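Local coordinates for protein alpha-1,4-endofucoidanase (Mariniflexile fucanivorans, PDB 6DLH) that hydrolyses alpha-1,4-fucan linkages inside fucoidan chains as a retaining GH107 glycoside hydrolase, with a catalytic domain and trailing Ig-like domains that all carry calcium, at residues 281-286 with 333-338; 527-532 with 610-615; 593-598 with 663-668. One frame throughout, in Å; residues are numbered along the deposited sequence.

Contact 1 of 3, residues 281-286 with 333-338; sequences FTSATL and TWNDNV. With CA (calcium ion), chain E.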
ATOM      1  N   PHE A 281      26.983  -1.707  10.912  1.00 25.24           N
ATOM      2  CA  PHE A 281      25.884  -0.800  11.191  1.00 27.08           C
ATOM      3  C   PHE A 281      26.423   0.520  11.738  1.00 29.56           C
ATOM      4  O   PHE A 281      27.196   0.528  12.696  1.00 29.19           O
ATOM      5  CB  PHE A 281      24.883  -1.428  12.165  1.00 25.40           C
ATOM      6  CG  PHE A 281      24.417  -2.819  11.809  1.00 26.07           C
ATOM      7  CD1 PHE A 281      23.640  -3.045  10.682  1.00 24.83           C
ATOM      8  CD2 PHE A 281      24.748  -3.904  12.612  1.00 25.68           C
ATOM      9  CE1 PHE A 281      23.217  -4.324  10.354  1.00 26.14           C
ATOM     10  CE2 PHE A 281      24.334  -5.186  12.279  1.00 27.78           C
ATOM     11  CZ  PHE A 281      23.554  -5.392  11.156  1.00 27.18           C
ATOM     12  N   THR A 282      26.019   1.626  11.102  1.00 30.97           N
ATOM     13  CA  THR A 282      26.167   2.954  11.677  1.00 34.62           C
ATOM     14  C   THR A 282      25.619   2.940  13.108  1.00 34.72           C
ATOM     15  O   THR A 282      24.586   2.329  13.380  1.00 32.91           O
ATOM     16  CB  THR A 282      25.501   4.005  10.777  1.00 35.47           C
ATOM     17  OG1 THR A 282      26.279   4.083   9.584  1.00 38.73           O
ATOM     18  CG2 THR A 282      25.431   5.380  11.404  1.00 38.92           C
ATOM     19  N   SER A 283      26.343   3.596  14.022  1.00 34.95           N
ATOM     20  CA  SER A 283      26.058   3.548  15.447  1.00 34.71           C
ATOM     21  C   SER A 283      24.640   4.029  15.758  1.00 33.71           C
ATOM     22  O   SER A 283      24.104   4.907  15.084  1.00 34.65           O
ATOM     23  CB  SER A 283      27.079   4.344  16.215  1.00 36.59           C
ATOM     24  OG  SER A 283      27.121   3.908  17.564  1.00 39.06           O
ATOM     25  N   ALA A 284      24.044   3.443  16.797  1.00 32.40           N
ATOM     26  CA  ALA A 284      22.703   3.797  17.232  1.00 35.04           C
ATOM     27  C   ALA A 284      22.662   5.249  17.712  1.00 37.25           C
ATOM     28  O   ALA A 284      23.544   5.693  18.451  1.00 36.29           O
ATOM     29  CB  ALA A 284      22.273   2.857  18.331  1.00 34.10           C
ATOM     30  N   THR A 285      21.626   5.985  17.282  1.00 37.41           N
ATOM     31  CA  THR A 285      21.260   7.218  17.953  1.00 38.02           C
ATOM     32  C   THR A 285      20.581   6.848  19.268  1.00 40.28           C
ATOM     33  O   THR A 285      20.462   5.669  19.596  1.00 39.19           O
ATOM     34  CB  THR A 285      20.345   8.101  17.098  1.00 36.59           C
ATOM     35  OG1 THR A 285      19.099   7.422  16.934  1.00 36.83           O
ATOM     36  CG2 THR A 285      20.948   8.479  15.764  1.00 38.30           C
ATOM     37  N   LEU A 286      20.134   7.863  20.015  1.00 44.20           N
ATOM     38  CA  LEU A 286      19.442   7.624  21.272  1.00 46.08           C
ATOM     39  C   LEU A 286      18.032   7.094  21.000  1.00 45.87           C
ATOM     40  O   LEU A 286      17.320   6.729  21.931  1.00 47.77           O
ATOM     41  CB  LEU A 286      19.409   8.925  22.083  1.00 45.67           C
ATOM     42  CG  LEU A 286      20.749   9.388  22.662  1.00 46.28           C
ATOM     43  CD1 LEU A 286      20.730  10.882  22.947  1.00 44.74           C
ATOM     44  CD2 LEU A 286      21.120   8.605  23.915  1.00 43.64           C
ATOM     45  N   THR A 333      27.019   2.054  27.163  1.00 49.96           N
ATOM     46  CA  THR A 333      26.229   0.972  27.740  1.00 49.29           C
ATOM     47  C   THR A 333      24.774   1.052  27.278  1.00 47.07           C
ATOM     48  O   THR A 333      24.068   0.046  27.242  1.00 50.47           O
ATOM     49  CB  THR A 333      26.217   1.012  29.275  1.00 49.77           C
ATOM     50  OG1 THR A 333      25.704   2.286  29.679  1.00 51.27           O
ATOM     51  CG2 THR A 333      27.572   0.751  29.898  1.00 50.67           C
ATOM     52  N   TRP A 334      24.326   2.261  26.943  1.00 42.33           N
ATOM     53  CA  TRP A 334      22.905   2.521  26.791  1.00 45.32           C
ATOM     54  C   TRP A 334      22.345   1.889  25.514  1.00 46.13           C
ATOM     55  O   TRP A 334      21.127   1.802  25.363  1.00 47.54           O
ATOM     56  CB  TRP A 334      22.638   4.031  26.849  1.00 42.43           C
ATOM     57  CG  TRP A 334      23.500   4.837  25.928  1.00 41.96           C
ATOM     58  CD1 TRP A 334      24.675   5.457  26.239  1.00 41.94           C
ATOM     59  CD2 TRP A 334      23.253   5.116  24.536  1.00 43.08           C
ATOM     60  NE1 TRP A 334      25.170   6.113  25.143  1.00 42.81           N
ATOM     61  CE2 TRP A 334      24.323   5.919  24.082  1.00 42.61           C
ATOM     62  CE3 TRP A 334      22.238   4.774  23.632  1.00 41.40           C
ATOM     63  CZ2 TRP A 334      24.403   6.376  22.765  1.00 42.55           C
ATOM     64  CZ3 TRP A 334      22.318   5.227  22.334  1.00 39.41           C
ATOM     65  CH2 TRP A 334      23.385   6.021  21.909  1.00 41.26           C
ATOM     66  N   ASN A 335      23.233   1.452  24.609  1.00 42.26           N
ATOM     67  CA  ASN A 335      22.828   0.969  23.296  1.00 40.98           C
ATOM     68  C   ASN A 335      22.946  -0.551  23.218  1.00 40.96           C
ATOM     69  O   ASN A 335      22.958  -1.114  22.125  1.00 42.70           O
ATOM     70  CB  ASN A 335      23.593   1.669  22.165  1.00 37.42           C
ATOM     71  CG  ASN A 335      25.083   1.391  22.135  1.00 35.89           C
ATOM     72  OD1 ASN A 335      25.585   0.477  22.790  1.00 34.17           O
ATOM     73  ND2 ASN A 335      25.811   2.180  21.365  1.00 35.78           N
ATOM     74  N   ASP A 336      23.005  -1.208  24.379  1.00 39.55           N
ATOM     75  CA  ASP A 336      23.405  -2.604  24.450  1.00 38.40           C
ATOM     76  C   ASP A 336      22.252  -3.545  24.114  1.00 37.05           C
ATOM     77  O   ASP A 336      22.474  -4.747  23.980  1.00 38.87           O
ATOM     78  CB  ASP A 336      24.027  -2.947  25.805  1.00 40.39           C
ATOM     79  CG  ASP A 336      25.514  -2.651  25.900  1.00 42.66           C
ATOM     80  OD1 ASP A 336      26.061  -1.988  24.981  1.00 39.86           O
ATOM     81  OD2 ASP A 336      26.120  -3.095  26.890  1.00 44.29           O
ATOM     82  N   ASN A 337      21.032  -3.012  23.993  1.00 36.64           N
ATOM     83  CA  ASN A 337      19.888  -3.853  23.676  1.00 36.33           C
ATOM     84  C   ASN A 337      19.377  -3.579  22.263  1.00 34.16           C
ATOM     85  O   ASN A 337      18.432  -4.229  21.827  1.00 35.22           O
ATOM     86  CB  ASN A 337      18.756  -3.743  24.701  1.00 37.56           C
ATOM     87  CG  ASN A 337      19.165  -4.214  26.078  1.00 40.55           C
ATOM     88  OD1 ASN A 337      19.014  -3.476  27.051  1.00 42.33           O
ATOM     89  ND2 ASN A 337      19.690  -5.425  26.166  1.00 38.37           N
ATOM     90  N   VAL A 338      20.005  -2.626  21.562  1.00 33.28           N
ATOM     91  CA  VAL A 338      19.673  -2.337  20.174  1.00 33.49           C
ATOM     92  C   VAL A 338      19.866  -3.610  19.339  1.00 31.69           C
ATOM     93  O   VAL A 338      20.874  -4.299  19.453  1.00 29.61           O
ATOM     94  CB  VAL A 338      20.492  -1.138  19.656  1.00 34.37           C
ATOM     95  CG1 VAL A 338      20.285  -0.883  18.172  1.00 33.95           C
ATOM     96  CG2 VAL A 338      20.197   0.122  20.458  1.00 33.10           C
TER
HETATM   97 CA    CA E 804      27.309  -0.690  23.699  1.00 39.82          CA
HETATM   98  O   HOH W   1      25.488   4.337  19.772  1.00 31.16           O
HETATM   99  O   HOH W   2      29.152  -2.060  24.512  1.00 43.50           O

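Contact 2 of 3, residues 527-532 with 610-615; sequences DGTPVW and GILSSD. With CA (calcium ion), chain G.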
ATOM      1  N   ASP A 527     -32.779 -11.959  11.912  1.00 41.82           N
ATOM      2  CA  ASP A 527     -33.001 -13.256  11.287  1.00 42.69           C
ATOM      3  C   ASP A 527     -31.743 -13.762  10.567  1.00 43.53           C
ATOM      4  O   ASP A 527     -31.756 -14.850   9.993  1.00 42.70           O
ATOM      5  CB  ASP A 527     -34.242 -13.230  10.389  1.00 41.57           C
ATOM      6  CG  ASP A 527     -34.070 -12.372   9.150  1.00 41.86           C
ATOM      7  OD1 ASP A 527     -33.055 -11.652   9.072  1.00 43.28           O
ATOM      8  OD2 ASP A 527     -34.941 -12.442   8.267  1.00 41.74           O
ATOM      9  N   GLY A 528     -30.670 -12.962  10.578  1.00 45.24           N
ATOM     10  CA  GLY A 528     -29.404 -13.349   9.972  1.00 43.81           C
ATOM     11  C   GLY A 528     -29.193 -12.783   8.565  1.00 41.30           C
ATOM     12  O   GLY A 528     -28.148 -13.017   7.964  1.00 40.95           O
ATOM     13  N   THR A 529     -30.178 -12.034   8.051  1.00 40.30           N
ATOM     14  CA  THR A 529     -30.109 -11.472   6.708  1.00 39.69           C
ATOM     15  C   THR A 529     -28.997 -10.425   6.653  1.00 41.28           C
ATOM     16  O   THR A 529     -28.903  -9.564   7.533  1.00 39.88           O
ATOM     17  CB  THR A 529     -31.462 -10.879   6.282  1.00 38.57           C
ATOM     18  OG1 THR A 529     -32.503 -11.827   6.519  1.00 38.26           O
ATOM     19  CG2 THR A 529     -31.505 -10.433   4.835  1.00 37.39           C
ATOM     20  N   PRO A 530     -28.100 -10.470   5.637  1.00 40.67           N
ATOM     21  CA  PRO A 530     -27.120  -9.402   5.438  1.00 40.28           C
ATOM     22  C   PRO A 530     -27.850  -8.212   4.819  1.00 40.08           C
ATOM     23  O   PRO A 530     -28.741  -8.410   3.998  1.00 38.12           O
ATOM     24  CB  PRO A 530     -26.110 -10.037   4.474  1.00 39.55           C
ATOM     25  CG  PRO A 530     -26.940 -11.015   3.669  1.00 40.94           C
ATOM     26  CD  PRO A 530     -27.971 -11.550   4.646  1.00 40.41           C
ATOM     27  N   VAL A 531     -27.468  -6.993   5.233  1.00 40.19           N
ATOM     28  CA  VAL A 531     -28.238  -5.786   4.953  1.00 41.23           C
ATOM     29  C   VAL A 531     -27.353  -4.708   4.325  1.00 41.92           C
ATOM     30  O   VAL A 531     -26.181  -4.583   4.668  1.00 42.03           O
ATOM     31  CB  VAL A 531     -28.926  -5.249   6.225  1.00 40.41           C
ATOM     32  CG1 VAL A 531     -30.124  -6.087   6.640  1.00 38.02           C
ATOM     33  CG2 VAL A 531     -27.953  -5.077   7.380  1.00 39.87           C
ATOM     34  N   TRP A 532     -27.947  -3.910   3.429  1.00 42.72           N
ATOM     35  CA  TRP A 532     -27.320  -2.708   2.896  1.00 44.21           C
ATOM     36  C   TRP A 532     -27.522  -1.531   3.854  1.00 45.01           C
ATOM     37  O   TRP A 532     -28.390  -1.575   4.723  1.00 45.46           O
ATOM     38  CB  TRP A 532     -27.879  -2.385   1.507  1.00 43.85           C
ATOM     39  CG  TRP A 532     -27.548  -3.385   0.442  1.00 43.20           C
ATOM     40  CD1 TRP A 532     -28.311  -4.445   0.045  1.00 44.96           C
ATOM     41  CD2 TRP A 532     -26.382  -3.397  -0.400  1.00 43.97           C
ATOM     42  NE1 TRP A 532     -27.700  -5.121  -0.977  1.00 44.06           N
ATOM     43  CE2 TRP A 532     -26.511  -4.505  -1.270  1.00 44.69           C
ATOM     44  CE3 TRP A 532     -25.236  -2.596  -0.494  1.00 42.06           C
ATOM     45  CZ2 TRP A 532     -25.542  -4.824  -2.221  1.00 42.80           C
ATOM     46  CZ3 TRP A 532     -24.280  -2.914  -1.435  1.00 41.57           C
ATOM     47  CH2 TRP A 532     -24.435  -4.008  -2.287  1.00 42.60           C
ATOM     48  N   GLY A 610     -24.850 -16.592   1.551  1.00 32.15           N
ATOM     49  CA  GLY A 610     -25.008 -17.980   1.154  1.00 36.69           C
ATOM     50  C   GLY A 610     -26.350 -18.600   1.552  1.00 38.64           C
ATOM     51  O   GLY A 610     -26.719 -19.635   1.006  1.00 39.80           O
ATOM     52  N   ILE A 611     -27.069 -17.996   2.512  1.00 39.22           N
ATOM     53  CA  ILE A 611     -28.351 -18.523   2.960  1.00 37.47           C
ATOM     54  C   ILE A 611     -29.443 -17.479   2.732  1.00 38.48           C
ATOM     55  O   ILE A 611     -30.415 -17.750   2.027  1.00 39.48           O
ATOM     56  CB  ILE A 611     -28.306 -19.005   4.429  1.00 37.73           C
ATOM     57  CG1 ILE A 611     -27.275 -20.116   4.652  1.00 37.95           C
ATOM     58  CG2 ILE A 611     -29.693 -19.413   4.924  1.00 35.17           C
ATOM     59  CD1 ILE A 611     -26.916 -20.341   6.120  1.00 39.98           C
ATOM     60  N   LEU A 612     -29.293 -16.302   3.358  1.00 40.20           N
ATOM     61  CA  LEU A 612     -30.220 -15.190   3.177  1.00 41.39           C
ATOM     62  C   LEU A 612     -29.514 -14.051   2.442  1.00 43.74           C
ATOM     63  O   LEU A 612     -28.282 -13.980   2.437  1.00 42.59           O
ATOM     64  CB  LEU A 612     -30.746 -14.721   4.541  1.00 40.82           C
ATOM     65  CG  LEU A 612     -31.422 -15.788   5.402  1.00 41.22           C
ATOM     66  CD1 LEU A 612     -31.626 -15.298   6.830  1.00 41.17           C
ATOM     67  CD2 LEU A 612     -32.742 -16.230   4.793  1.00 39.84           C
ATOM     68  N   SER A 613     -30.316 -13.161   1.835  1.00 43.96           N
ATOM     69  CA  SER A 613     -29.809 -12.016   1.094  1.00 40.70           C
ATOM     70  C   SER A 613     -30.811 -10.858   1.130  1.00 44.17           C
ATOM     71  O   SER A 613     -31.903 -11.004   1.672  1.00 42.46           O
ATOM     72  CB  SER A 613     -29.462 -12.402  -0.314  1.00 37.54           C
ATOM     73  OG  SER A 613     -30.617 -12.796  -1.029  1.00 36.55           O
ATOM     74  N   SER A 614     -30.407  -9.709   0.562  1.00 44.47           N
ATOM     75  CA  SER A 614     -31.232  -8.516   0.443  1.00 44.95           C
ATOM     76  C   SER A 614     -30.696  -7.618  -0.670  1.00 46.15           C
ATOM     77  O   SER A 614     -29.509  -7.649  -0.975  1.00 51.09           O
ATOM     78  CB  SER A 614     -31.343  -7.773   1.760  1.00 44.35           C
ATOM     79  OG  SER A 614     -30.102  -7.202   2.151  1.00 41.71           O
ATOM     80  N   ASP A 615     -31.582  -6.819  -1.272  1.00 45.45           N
ATOM     81  CA  ASP A 615     -31.223  -5.996  -2.415  1.00 43.95           C
ATOM     82  C   ASP A 615     -31.194  -4.523  -2.010  1.00 43.11           C
ATOM     83  O   ASP A 615     -31.703  -4.143  -0.956  1.00 42.73           O
ATOM     84  CB  ASP A 615     -32.178  -6.213  -3.594  1.00 44.63           C
ATOM     85  CG  ASP A 615     -32.250  -7.649  -4.089  1.00 48.07           C
ATOM     86  OD1 ASP A 615     -31.187  -8.302  -4.187  1.00 46.98           O
ATOM     87  OD2 ASP A 615     -33.372  -8.104  -4.385  1.00 51.88           O
TER
HETATM   88 CA    CA G 806     -25.962 -13.813   8.430  1.00 42.08          CA
HETATM   89  O   HOH W   3     -30.677  -4.646   3.057  1.00 43.37           O
HETATM   90  O   HOH W   4     -27.353 -15.951   8.793  1.00 23.39           O

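Contact 3 of 3, residues 593-598 with 663-668; sequences PTAADA and DYYDFE. With CA (calcium ion), chain F.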
ATOM      1  N   PRO A 593     -18.517   4.450 -18.763  1.00 48.58           N
ATOM      2  CA  PRO A 593     -19.739   4.831 -19.471  1.00 49.55           C
ATOM      3  C   PRO A 593     -19.417   5.551 -20.778  1.00 47.70           C
ATOM      4  O   PRO A 593     -18.312   6.057 -20.963  1.00 48.02           O
ATOM      5  CB  PRO A 593     -20.450   5.784 -18.496  1.00 49.64           C
ATOM      6  CG  PRO A 593     -19.346   6.318 -17.605  1.00 48.67           C
ATOM      7  CD  PRO A 593     -18.339   5.192 -17.504  1.00 47.92           C
ATOM      8  N   THR A 594     -20.399   5.564 -21.684  1.00 49.10           N
ATOM      9  CA  THR A 594     -20.327   6.318 -22.926  1.00 49.81           C
ATOM     10  C   THR A 594     -21.333   7.463 -22.828  1.00 51.97           C
ATOM     11  O   THR A 594     -22.081   7.545 -21.851  1.00 53.99           O
ATOM     12  CB  THR A 594     -20.609   5.412 -24.137  1.00 50.33           C
ATOM     13  OG1 THR A 594     -22.001   5.087 -24.152  1.00 51.37           O
ATOM     14  CG2 THR A 594     -19.796   4.135 -24.140  1.00 44.37           C
ATOM     15  N   ALA A 595     -21.363   8.323 -23.853  1.00 47.98           N
ATOM     16  CA  ALA A 595     -22.323   9.412 -23.912  1.00 48.90           C
ATOM     17  C   ALA A 595     -23.755   8.873 -23.887  1.00 49.84           C
ATOM     18  O   ALA A 595     -24.668   9.553 -23.424  1.00 54.08           O
ATOM     19  CB  ALA A 595     -22.058  10.252 -25.133  1.00 49.57           C
ATOM     20  N   ALA A 596     -23.934   7.633 -24.355  1.00 46.92           N
ATOM     21  CA  ALA A 596     -25.222   6.958 -24.369  1.00 51.29           C
ATOM     22  C   ALA A 596     -25.720   6.666 -22.951  1.00 54.81           C
ATOM     23  O   ALA A 596     -26.906   6.400 -22.770  1.00 57.89           O
ATOM     24  CB  ALA A 596     -25.126   5.686 -25.181  1.00 50.51           C
ATOM     25  N   ASP A 597     -24.821   6.698 -21.957  1.00 52.83           N
ATOM     26  CA  ASP A 597     -25.189   6.337 -20.594  1.00 51.59           C
ATOM     27  C   ASP A 597     -25.524   7.582 -19.772  1.00 49.43           C
ATOM     28  O   ASP A 597     -25.835   7.468 -18.586  1.00 48.95           O
ATOM     29  CB  ASP A 597     -24.125   5.460 -19.925  1.00 53.36           C
ATOM     30  CG  ASP A 597     -23.921   4.113 -20.595  1.00 55.11           C
ATOM     31  OD1 ASP A 597     -24.887   3.324 -20.636  1.00 56.54           O
ATOM     32  OD2 ASP A 597     -22.794   3.859 -21.070  1.00 55.85           O
ATOM     33  N   ALA A 598     -25.494   8.755 -20.418  1.00 48.00           N
ATOM     34  CA  ALA A 598     -25.709  10.040 -19.767  1.00 52.27           C
ATOM     35  C   ALA A 598     -27.016  10.050 -18.973  1.00 57.18           C
ATOM     36  O   ALA A 598     -27.995   9.413 -19.368  1.00 58.74           O
ATOM     37  CB  ALA A 598     -25.687  11.142 -20.795  1.00 48.36           C
ATOM     38  N   ASP A 663     -11.357  15.051 -29.234  1.00 47.30           N
ATOM     39  CA  ASP A 663     -11.364  15.829 -30.464  1.00 51.46           C
ATOM     40  C   ASP A 663     -12.785  15.978 -31.012  1.00 51.01           C
ATOM     41  O   ASP A 663     -13.081  16.959 -31.692  1.00 49.97           O
ATOM     42  CB  ASP A 663     -10.389  15.245 -31.490  1.00 50.10           C
ATOM     43  CG  ASP A 663      -8.964  15.139 -30.966  1.00 49.84           C
ATOM     44  OD1 ASP A 663      -8.352  16.199 -30.720  1.00 47.17           O
ATOM     45  OD2 ASP A 663      -8.484  13.996 -30.807  1.00 47.13           O
ATOM     46  N   TYR A 664     -13.653  15.008 -30.699  1.00 50.20           N
ATOM     47  CA  TYR A 664     -14.986  14.929 -31.276  1.00 51.80           C
ATOM     48  C   TYR A 664     -15.889  14.112 -30.354  1.00 56.71           C
ATOM     49  O   TYR A 664     -15.443  13.144 -29.734  1.00 59.90           O
ATOM     50  CB  TYR A 664     -14.936  14.339 -32.694  1.00 46.07           C
ATOM     51  CG  TYR A 664     -14.465  12.909 -32.783  1.00 44.25           C
ATOM     52  CD1 TYR A 664     -15.345  11.856 -32.590  1.00 45.51           C
ATOM     53  CD2 TYR A 664     -13.139  12.600 -33.059  1.00 44.50           C
ATOM     54  CE1 TYR A 664     -14.923  10.536 -32.654  1.00 44.70           C
ATOM     55  CE2 TYR A 664     -12.700  11.285 -33.130  1.00 40.86           C
ATOM     56  CZ  TYR A 664     -13.596  10.248 -32.924  1.00 44.02           C
ATOM     57  OH  TYR A 664     -13.196   8.942 -32.983  1.00 43.40           O
ATOM     58  N   TYR A 665     -17.171  14.491 -30.307  1.00 55.88           N
ATOM     59  CA  TYR A 665     -18.108  13.928 -29.350  1.00 55.30           C
ATOM     60  C   TYR A 665     -19.505  13.827 -29.961  1.00 55.13           C
ATOM     61  O   TYR A 665     -19.940  14.721 -30.683  1.00 52.76           O
ATOM     62  CB  TYR A 665     -18.142  14.812 -28.102  1.00 52.63           C
ATOM     63  CG  TYR A 665     -18.777  14.191 -26.884  1.00 52.19           C
ATOM     64  CD1 TYR A 665     -18.302  13.001 -26.356  1.00 52.95           C
ATOM     65  CD2 TYR A 665     -19.834  14.814 -26.236  1.00 52.58           C
ATOM     66  CE1 TYR A 665     -18.873  12.435 -25.226  1.00 51.26           C
ATOM     67  CE2 TYR A 665     -20.409  14.269 -25.099  1.00 50.82           C
ATOM     68  CZ  TYR A 665     -19.925  13.075 -24.594  1.00 50.61           C
ATOM     69  OH  TYR A 665     -20.484  12.530 -23.476  1.00 50.27           O
ATOM     70  N   ASP A 666     -20.207  12.736 -29.629  1.00 55.06           N
ATOM     71  CA  ASP A 666     -21.592  12.544 -30.023  1.00 55.05           C
ATOM     72  C   ASP A 666     -22.448  12.305 -28.780  1.00 57.19           C
ATOM     73  O   ASP A 666     -22.291  11.290 -28.103  1.00 60.06           O
ATOM     74  CB  ASP A 666     -21.735  11.392 -31.020  1.00 55.87           C
ATOM     75  CG  ASP A 666     -23.183  11.109 -31.385  1.00 58.82           C
ATOM     76  OD1 ASP A 666     -23.804  11.977 -32.034  1.00 56.11           O
ATOM     77  OD2 ASP A 666     -23.686  10.035 -30.995  1.00 58.91           O
ATOM     78  N   PHE A 667     -23.397  13.216 -28.535  1.00 56.76           N
ATOM     79  CA  PHE A 667     -24.168  13.245 -27.300  1.00 53.63           C
ATOM     80  C   PHE A 667     -25.110  12.049 -27.158  1.00 53.14           C
ATOM     81  O   PHE A 667     -25.761  11.913 -26.124  1.00 55.97           O
ATOM     82  CB  PHE A 667     -24.889  14.587 -27.154  1.00 52.75           C
ATOM     83  CG  PHE A 667     -23.978  15.724 -26.767  1.00 53.81           C
ATOM     84  CD1 PHE A 667     -23.717  16.004 -25.430  1.00 54.29           C
ATOM     85  CD2 PHE A 667     -23.363  16.505 -27.734  1.00 51.73           C
ATOM     86  CE1 PHE A 667     -22.877  17.049 -25.071  1.00 53.14           C
ATOM     87  CE2 PHE A 667     -22.518  17.545 -27.374  1.00 53.10           C
ATOM     88  CZ  PHE A 667     -22.278  17.820 -26.043  1.00 52.08           C
ATOM     89  N   GLU A 668     -25.171  11.170 -28.167  1.00 52.97           N
ATOM     90  CA  GLU A 668     -26.037  10.001 -28.082  1.00 52.53           C
ATOM     91  C   GLU A 668     -25.201   8.725 -28.103  1.00 55.44           C
ATOM     92  O   GLU A 668     -25.730   7.627 -27.939  1.00 54.46           O
ATOM     93  CB  GLU A 668     -27.114  10.004 -29.174  1.00 51.73           C
ATOM     94  CG  GLU A 668     -28.037  11.214 -29.141  1.00 46.51           C
ATOM     95  CD  GLU A 668     -27.433  12.482 -29.719  1.00 45.91           C
ATOM     96  OE1 GLU A 668     -26.486  12.370 -30.517  1.00 46.58           O
ATOM     97  OE2 GLU A 668     -27.903  13.584 -29.365  1.00 49.23           O
TER
HETATM   98 CA    CA F 805     -26.035  11.349 -33.024  1.00 60.12          CA

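Contact 1 of 3, residues 281-286 with 333-338
The indole of W334 is met by L286 over one face, by N335 on the other and by two carbonyls at its edge. The CD2 methyl of L286 stands 3.8 Å from the centroid of the six-membered ring and only 6° off the ring normal, a CH-pi contact over the benzo half of the indole. On the opposite face lies CB of N335. At the edge, T285 O is 3.3 Å from W334 CZ3 and A284 O 3.5 Å from W334 CH2, both close to the ring plane, consistent with the weakly positive rim of an aromatic ring. The indole swings over to this side because CG sits between the backbone N and the carbonyl carbon (chi1 51°); its polar end is turned to E243, beyond both segments.

Beside the ring, one water joins the two loops. It gives a hydrogen to A284 O at 2.7 Å, accepts one from N335 ND2 and also bonds S283 OG. The same N335 amide faces the calcium with its other atom, OD1 lying 2.3 Å from the ion, so that metal and water together fix its rotation. D336 OD1 joins it, and F327, D330 and R332 complete the protein ligands. A284 CB meets V338 CG2 at 4.0 Å in a small apolar contact.

Both segments are loops of the catalytic domain. They flank helix 307-321, on which F281 packs through L315, F318 and M319; residues 281-286 follow strand 266-269, while 333-338 lead into strand 341-342, both of the parallel sheet, consistent with a GH29-like (beta/alpha) barrel.

Contact 2 of 3, residues 527-532 with 610-615
S614 and P530 are joined by a short hydrogen bond, S614 OG giving its hydrogen to P530 O at 2.6 Å, lined up with a lone pair of that carbonyl. With chi1 at 68° the hydroxyl is tucked over its own main chain, facing P530. A second bond runs the other way along the pair: W532 NE1 reaches S614 O at 3.1 Å, with the oxygen near the indole plane but the donor 44° above the carbonyl plane, a bent N-H contact of 138°. A water that accepts from W532 N donates to S614 OG, so the hydroxyl both donates (to P530 O) and accepts (from the water).

Toward the calcium end, the contact becomes mainly van der Waals. L612 CD1 lies 3.2 Å from D527 O and also touches T529 OG1, the leucine and threonine side chains crossing at about a right angle. T529 CG2 meets S613 O, and P530 CD rests on L612 O at 3.3 Å.

The next shell holds these groups in place. T529 N donates to D527 OD1, closing an Asx turn, and T529 OG1 adds a second bond at 2.6 Å from the same side of the carboxylate plane. Within that turn G528 presents its O to the calcium at 2.4 Å. D609 serves both sides, binding the ion through OD2 and accepting from I611 N and L612 N through OD1.

Short strand 531-532 pairs antiparallel with strand 558-559, V531 bonding Y559, whereas strand 613-623 belongs to a four-stranded sheet and S614 bonds V607 of strand 599-608; W532 packs on F605 and V607 of that strand.

Contact 3 of 3, residues 593-598 with 663-668
A595 and A596, on the short 3-10 segment 595-597, come up against the backbone of F667 and E668, the CA atoms of A596 and E668 being 4.9 Å apart. The alanine methyls do most of the touching. A595 CB touches both Y665 OH and D666 O, each at 3.2 Å, and meets the phenol ring obliquely; A596 CB lies 3.4 Å from E668 O. With CG anti to the backbone N (chi1 -165°), Y665 extends its ring to this methyl, and its hydroxyl is held beyond by H624 ND1 and V625 N. A phenylalanine in place of Y665 would probably leave the V625 amide and H624 ND1 without their hydroxyl partner and take away the oxygen that packs on A595. Y665 CD2 in turn covers the centre of one face of F667. On the alanine side, D597 OD2 accepts from T594 N at 3.0 Å through its anti lone pair, almost straight at 176°, tying the turn together.

D666 OD1 and E668 OE1 bind the calcium, with G634, D670 and D715 completing the protein ligands. Such a turn packed against a calcium-binding loop fits a junction between successive Ig-like domains, with the metal site near the linker.

Overall arrangement
All three contacts lie beside a calcium ion, a worked case of metal sites that probably help to fix loops. Contact 1 is buried in the catalytic domain, about 56 Å between centres from contact 2 and 64 Å from contact 3, which lie on the opposite side of the chain's centre. It relies on an aromatic ring and a shared water. Contact 2 is at the surface and contact 3 partly buried; their segments alternate along the chain, consistent with both drawing on the same Ig-like domain, one joining its strands internally and the other connecting it to the next domain. Direct hydrogen bonds link the segments in contact 2, whereas methyl groups against backbone oxygens dominate contact 3.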